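Local coordinates for protein BPH (Thiobacillus denitrificans, PDB 5OVS) that probably hydrolyses proteins as a bacterial relative of the proteasome, assembling into a tetradecameric double ring with an inner cavity, at residues 101-113 against 123-137. Sequence-based numbering, arbitrary orientation.
Sequences EDDLESSRMDVLI and AAHRTVQEFSKFYAY
His125 and Arg126, the last two residues of a type I beta turn beginning at Ala123, reach to the loop that leads into strand 111-115, while Leu112 packs between the two beta sheets of the Ntn-hydrolase sandwich expected of a proteasome relative. His125 suits its place as a flat ring with an N-H at its edge: NE2 points nearly straight at Asp102 OD2, at 3.0 Å and 168°. OD2 lies close to the imidazole plane, whereas NE2 comes to it from above the carboxylate, whose plane is perpendicular to the ring; Asp102 itself is poorly ordered. Arg126 suits its buried place because a guanidinium can offer several N-H groups from one edge. The Arg126 chain, bent at chi3 (-48°), brings NH1 and NH2 end-on to a single acceptor, Glu105 O, with Arg126 NH2 on a lone pair at 2.7 Å. NH1 also gives a hydrogen bond to Ser107 OG, a hydroxyl that has a second partner in His85 of helix 74-91. A leucine in place of Arg126 would probably leave Glu105 O without either donor and Ser107 OG held mainly by His85. Ser107 N donates a nearly straight hydrogen bond to Ala124 O. Further along, Leu112, apolar and branched, bridges strands 111-115 and 134-137 of the two sheets by setting CD2 3.4 Å from Tyr137 CD2, and the same methyl meets Phe131 CE2. Asp110 combines a CB for a ring face with a carboxylate for a backbone N-H: CB makes a CH-pi contact 3.8 Å from the Tyr137 centroid, and Asp110 OD1 accepts Ala124 N at 2.7 Å nearly in line with the CG-OD1 bond.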
loop_
_atom_site.group_PDB
_atom_site.type_symbol
_atom_site.label_atom_id
_atom_site.label_comp_id
_atom_site.label_asym_id
_atom_site.label_seq_id
_atom_site.Cartn_x
_atom_site.Cartn_y
_atom_site.Cartn_z
ATOM N N GLU K 101 15.525 8.484 3.896
ATOM C CA GLU K 101 15.581 8.705 2.455
ATOM C C GLU K 101 17.002 9.088 1.989
ATOM O O GLU K 101 17.660 8.302 1.303
ATOM C CB GLU K 101 14.558 9.776 2.047
ATOM N N ASP K 102 17.466 10.282 2.375
ATOM C CA ASP K 102 18.789 10.816 1.977
ATOM C C ASP K 102 19.893 10.462 2.978
ATOM O O ASP K 102 19.608 10.003 4.084
ATOM C CB ASP K 102 18.739 12.352 1.879
ATOM C CG ASP K 102 17.909 12.853 0.711
ATOM O OD1 ASP K 102 17.864 12.179 -0.337
ATOM O OD2 ASP K 102 17.323 13.951 0.834
ATOM N N ASP K 103 21.147 10.704 2.592
ATOM C CA ASP K 103 22.284 10.583 3.514
ATOM C C ASP K 103 22.171 11.610 4.615
ATOM O O ASP K 103 22.230 11.269 5.794
ATOM C CB ASP K 103 23.622 10.815 2.801
ATOM C CG ASP K 103 24.211 9.551 2.222
ATOM O OD1 ASP K 103 23.542 8.495 2.274
ATOM O OD2 ASP K 103 25.355 9.611 1.715
ATOM N N LEU K 104 22.030 12.868 4.209
ATOM C CA LEU K 104 21.939 13.993 5.128
ATOM C C LEU K 104 20.614 14.727 4.961
ATOM O O LEU K 104 19.869 14.494 3.996
ATOM C CB LEU K 104 23.087 14.965 4.865
ATOM C CG LEU K 104 24.501 14.402 4.987
ATOM C CD1 LEU K 104 25.490 15.243 4.191
ATOM C CD2 LEU K 104 24.929 14.312 6.441
ATOM N N GLU K 105 20.317 15.612 5.912
ATOM C CA GLU K 105 19.130 16.453 5.820
ATOM C C GLU K 105 19.347 17.473 4.710
ATOM O O GLU K 105 20.432 18.037 4.574
ATOM C CB GLU K 105 18.829 17.153 7.152
ATOM C CG GLU K 105 18.206 16.251 8.215
ATOM C CD GLU K 105 17.954 16.967 9.543
ATOM O OE1 GLU K 105 17.881 18.210 9.555
ATOM O OE2 GLU K 105 17.821 16.289 10.591
ATOM N N SER K 106 18.322 17.670 3.893
ATOM C CA SER K 106 18.330 18.709 2.876
ATOM C C SER K 106 18.052 20.066 3.531
ATOM O O SER K 106 17.243 20.165 4.452
ATOM C CB SER K 106 17.258 18.406 1.821
ATOM O OG SER K 106 17.374 19.264 0.698
ATOM N N SER K 107 18.727 21.106 3.059
ATOM C CA SER K 107 18.316 22.469 3.363
ATOM C C SER K 107 17.300 22.980 2.324
ATOM O O SER K 107 16.805 24.098 2.438
ATOM C CB SER K 107 19.535 23.388 3.470
ATOM O OG SER K 107 20.436 22.913 4.464
ATOM N N ARG K 108 17.002 22.152 1.322
ATOM C CA ARG K 108 15.994 22.426 0.295
ATOM C C ARG K 108 16.318 23.571 -0.663
ATOM O O ARG K 108 15.469 23.954 -1.471
ATOM C CB ARG K 108 14.617 22.678 0.918
ATOM C CG ARG K 108 14.164 21.605 1.886
ATOM C CD ARG K 108 13.990 20.261 1.217
ATOM N NE ARG K 108 13.136 19.421 2.052
ATOM C CZ ARG K 108 11.852 19.132 1.810
ATOM N NH1 ARG K 108 11.234 19.578 0.715
ATOM N NH2 ARG K 108 11.182 18.363 2.665
ATOM N N MET K 109 17.532 24.106 -0.602
ATOM C CA MET K 109 17.934 25.124 -1.540
ATOM C C MET K 109 19.346 24.849 -2.010
ATOM O O MET K 109 20.151 24.255 -1.302
ATOM C CB MET K 109 17.832 26.505 -0.906
ATOM C CG MET K 109 18.423 26.566 0.475
ATOM S SD MET K 109 18.725 28.238 1.035
ATOM C CE MET K 109 19.473 27.880 2.617
ATOM N N ASP K 110 19.623 25.252 -3.234
ATOM C CA ASP K 110 20.964 25.238 -3.761
ATOM C C ASP K 110 21.347 26.705 -3.917
ATOM O O ASP K 110 20.508 27.520 -4.291
ATOM C CB ASP K 110 20.984 24.523 -5.104
ATOM C CG ASP K 110 20.515 23.077 -5.005
ATOM O OD1 ASP K 110 21.010 22.335 -4.136
ATOM O OD2 ASP K 110 19.665 22.664 -5.814
ATOM N N VAL K 111 22.581 27.072 -3.599
ATOM C CA VAL K 111 22.995 28.464 -3.817
ATOM C C VAL K 111 24.343 28.599 -4.489
ATOM O O VAL K 111 25.178 27.701 -4.417
ATOM C CB VAL K 111 23.002 29.297 -2.515
ATOM C CG1 VAL K 111 21.689 29.128 -1.782
ATOM C CG2 VAL K 111 24.198 28.926 -1.648
ATOM N N LEU K 112 24.519 29.723 -5.175
ATOM C CA LEU K 112 25.820 30.126 -5.678
ATOM C C LEU K 112 26.248 31.383 -4.891
ATOM O O LEU K 112 25.419 32.225 -4.561
ATOM C CB LEU K 112 25.747 30.384 -7.172
ATOM C CG LEU K 112 25.240 29.180 -7.988
ATOM C CD1 LEU K 112 25.016 29.585 -9.430
ATOM C CD2 LEU K 112 26.224 28.028 -7.913
ATOM N N ILE K 113 27.532 31.465 -4.561
ATOM C CA ILE K 113 28.098 32.559 -3.767
ATOM C C ILE K 113 29.278 33.158 -4.518
ATOM O O ILE K 113 30.295 32.495 -4.705
ATOM C CB ILE K 113 28.601 32.053 -2.419
ATOM C CG1 ILE K 113 27.433 31.493 -1.621
ATOM C CG2 ILE K 113 29.309 33.184 -1.642
ATOM C CD1 ILE K 113 27.861 30.638 -0.460
ATOM N N ALA K 123 25.124 23.060 -2.410
ATOM C CA ALA K 123 23.935 22.326 -2.787
ATOM C C ALA K 123 23.118 22.061 -1.522
ATOM O O ALA K 123 23.592 22.307 -0.407
ATOM C CB ALA K 123 24.304 21.033 -3.493
ATOM N N ALA K 124 21.902 21.563 -1.712
ATOM C CA ALA K 124 20.917 21.391 -0.634
ATOM C C ALA K 124 21.400 20.537 0.542
ATOM O O ALA K 124 20.987 20.760 1.683
ATOM C CB ALA K 124 19.625 20.810 -1.207
ATOM N N HIS K 125 22.275 19.572 0.268
ATOM C CA HIS K 125 22.825 18.717 1.314
ATOM C C HIS K 125 24.152 19.261 1.890
ATOM O O HIS K 125 24.969 18.497 2.415
ATOM C CB HIS K 125 22.971 17.300 0.778
ATOM C CG HIS K 125 21.663 16.684 0.377
ATOM N ND1 HIS K 125 21.198 16.694 -0.920
ATOM C CD2 HIS K 125 20.703 16.070 1.115
ATOM C CE1 HIS K 125 20.019 16.097 -0.970
ATOM N NE2 HIS K 125 19.694 15.715 0.252
ATOM N N ARG K 126 24.328 20.581 1.803
ATOM C CA ARG K 126 25.507 21.307 2.304
ATOM C C ARG K 126 26.840 20.900 1.652
ATOM O O ARG K 126 27.915 21.042 2.244
ATOM C CB ARG K 126 25.544 21.301 3.834
ATOM C CG ARG K 126 24.466 22.232 4.391
ATOM C CD ARG K 126 24.099 21.973 5.843
ATOM N NE ARG K 126 23.849 20.565 6.134
ATOM C CZ ARG K 126 22.784 19.878 5.721
ATOM N NH1 ARG K 126 21.839 20.441 4.972
ATOM N NH2 ARG K 126 22.667 18.600 6.052
ATOM N N THR K 127 26.740 20.446 0.410
ATOM C CA THR K 127 27.885 20.155 -0.417
ATOM C C THR K 127 28.472 21.450 -0.912
ATOM O O THR K 127 27.946 22.032 -1.851
ATOM C CB THR K 127 27.453 19.364 -1.671
ATOM O OG1 THR K 127 26.607 18.280 -1.281
ATOM C CG2 THR K 127 28.662 18.854 -2.440
ATOM N N VAL K 128 29.551 21.901 -0.287
ATOM C CA VAL K 128 30.197 23.152 -0.664
ATOM C C VAL K 128 31.276 22.904 -1.697
ATOM O O VAL K 128 32.121 22.035 -1.516
ATOM C CB VAL K 128 30.873 23.852 0.535
ATOM C CG1 VAL K 128 31.445 25.192 0.101
ATOM C CG2 VAL K 128 29.905 24.009 1.688
ATOM N N GLN K 129 31.281 23.720 -2.744
ATOM C CA GLN K 129 32.215 23.554 -3.848
ATOM C C GLN K 129 32.799 24.894 -4.249
ATOM O O GLN K 129 32.111 25.902 -4.191
ATOM C CB GLN K 129 31.499 22.875 -5.041
ATOM C CG GLN K 129 30.932 21.521 -4.658
ATOM C CD GLN K 129 30.393 20.714 -5.830
ATOM O OE1 GLN K 129 29.388 21.073 -6.461
ATOM N NE2 GLN K 129 31.041 19.596 -6.105
ATOM N N GLU K 130 34.073 24.910 -4.626
ATOM C CA GLU K 130 34.644 26.079 -5.298
ATOM C C GLU K 130 34.719 25.743 -6.759
ATOM O O GLU K 130 35.168 24.656 -7.117
ATOM C CB GLU K 130 36.043 26.443 -4.791
ATOM C CG GLU K 130 36.580 27.696 -5.466
ATOM C CD GLU K 130 37.884 28.208 -4.896
ATOM O OE1 GLU K 130 38.511 27.523 -4.060
ATOM O OE2 GLU K 130 38.293 29.309 -5.303
ATOM N N PHE K 131 34.283 26.672 -7.604
ATOM C CA PHE K 131 34.251 26.424 -9.037
ATOM C C PHE K 131 35.411 27.105 -9.725
ATOM O O PHE K 131 35.867 28.157 -9.294
ATOM C CB PHE K 131 32.913 26.869 -9.620
ATOM C CG PHE K 131 31.751 26.129 -9.043
ATOM C CD1 PHE K 131 31.624 24.764 -9.246
ATOM C CD2 PHE K 131 30.791 26.787 -8.276
ATOM C CE1 PHE K 131 30.568 24.063 -8.695
ATOM C CE2 PHE K 131 29.723 26.089 -7.731
ATOM C CZ PHE K 131 29.613 24.726 -7.939
ATOM N N SER K 132 35.892 26.477 -10.792
ATOM C CA SER K 132 37.095 26.939 -11.482
ATOM C C SER K 132 36.752 27.846 -12.667
ATOM O O SER K 132 37.560 28.660 -13.081
ATOM C CB SER K 132 37.975 25.742 -11.902
ATOM O OG SER K 132 37.291 24.780 -12.720
ATOM N N LYS K 133 35.536 27.726 -13.190
ATOM C CA LYS K 133 35.154 28.373 -14.445
ATOM C C LYS K 133 33.743 28.928 -14.340
ATOM O O LYS K 133 33.549 30.138 -14.273
ATOM C CB LYS K 133 35.234 27.365 -15.603
ATOM C CG LYS K 133 36.629 26.852 -15.928
ATOM C CD LYS K 133 36.521 25.598 -16.783
ATOM C CE LYS K 133 37.813 25.221 -17.475
ATOM N NZ LYS K 133 38.691 24.348 -16.655
ATOM N N PHE K 134 32.762 28.031 -14.314
ATOM C CA PHE K 134 31.373 28.411 -14.154
ATOM C C PHE K 134 30.561 27.298 -13.506
ATOM O O PHE K 134 31.041 26.177 -13.374
ATOM C CB PHE K 134 30.765 28.807 -15.496
ATOM C CG PHE K 134 30.790 27.725 -16.551
ATOM C CD1 PHE K 134 29.765 26.794 -16.639
ATOM C CD2 PHE K 134 31.793 27.689 -17.503
ATOM C CE1 PHE K 134 29.758 25.818 -17.635
ATOM C CE2 PHE K 134 31.801 26.725 -18.499
ATOM C CZ PHE K 134 30.781 25.788 -18.568
ATOM N N TYR K 135 29.354 27.627 -13.056
ATOM C CA TYR K 135 28.365 26.609 -12.708
ATOM C C TYR K 135 26.985 27.237 -12.624
ATOM O O TYR K 135 26.844 28.455 -12.754
ATOM C CB TYR K 135 28.724 25.848 -11.407
ATOM C CG TYR K 135 28.175 24.430 -11.378
ATOM C CD1 TYR K 135 28.460 23.530 -12.405
ATOM C CD2 TYR K 135 27.363 23.991 -10.334
ATOM C CE1 TYR K 135 27.938 22.247 -12.402
ATOM C CE2 TYR K 135 26.839 22.708 -10.318
ATOM C CZ TYR K 135 27.131 21.844 -11.351
ATOM O OH TYR K 135 26.633 20.570 -11.328
ATOM N N ALA K 136 25.966 26.393 -12.457
ATOM C CA ALA K 136 24.564 26.826 -12.404
ATOM C C ALA K 136 23.754 25.896 -11.512
ATOM O O ALA K 136 24.055 24.715 -11.432
ATOM C CB ALA K 136 23.968 26.836 -13.803
ATOM N N TYR K 137 22.736 26.440 -10.847
ATOM C CA TYR K 137 21.792 25.659 -10.031
ATOM C C TYR K 137 20.388 26.100 -10.375
ATOM O O TYR K 137 20.184 27.098 -11.087
ATOM C CB TYR K 137 22.011 25.885 -8.531
ATOM C CG TYR K 137 23.107 25.067 -7.867
ATOM C CD1 TYR K 137 23.239 23.699 -8.104
ATOM C CD2 TYR K 137 23.997 25.675 -6.954
ATOM C CE1 TYR K 137 24.234 22.958 -7.482
ATOM C CE2 TYR K 137 25.001 24.947 -6.334
ATOM C CZ TYR K 137 25.117 23.596 -6.600
ATOM O OH TYR K 137 26.112 22.877 -5.977
#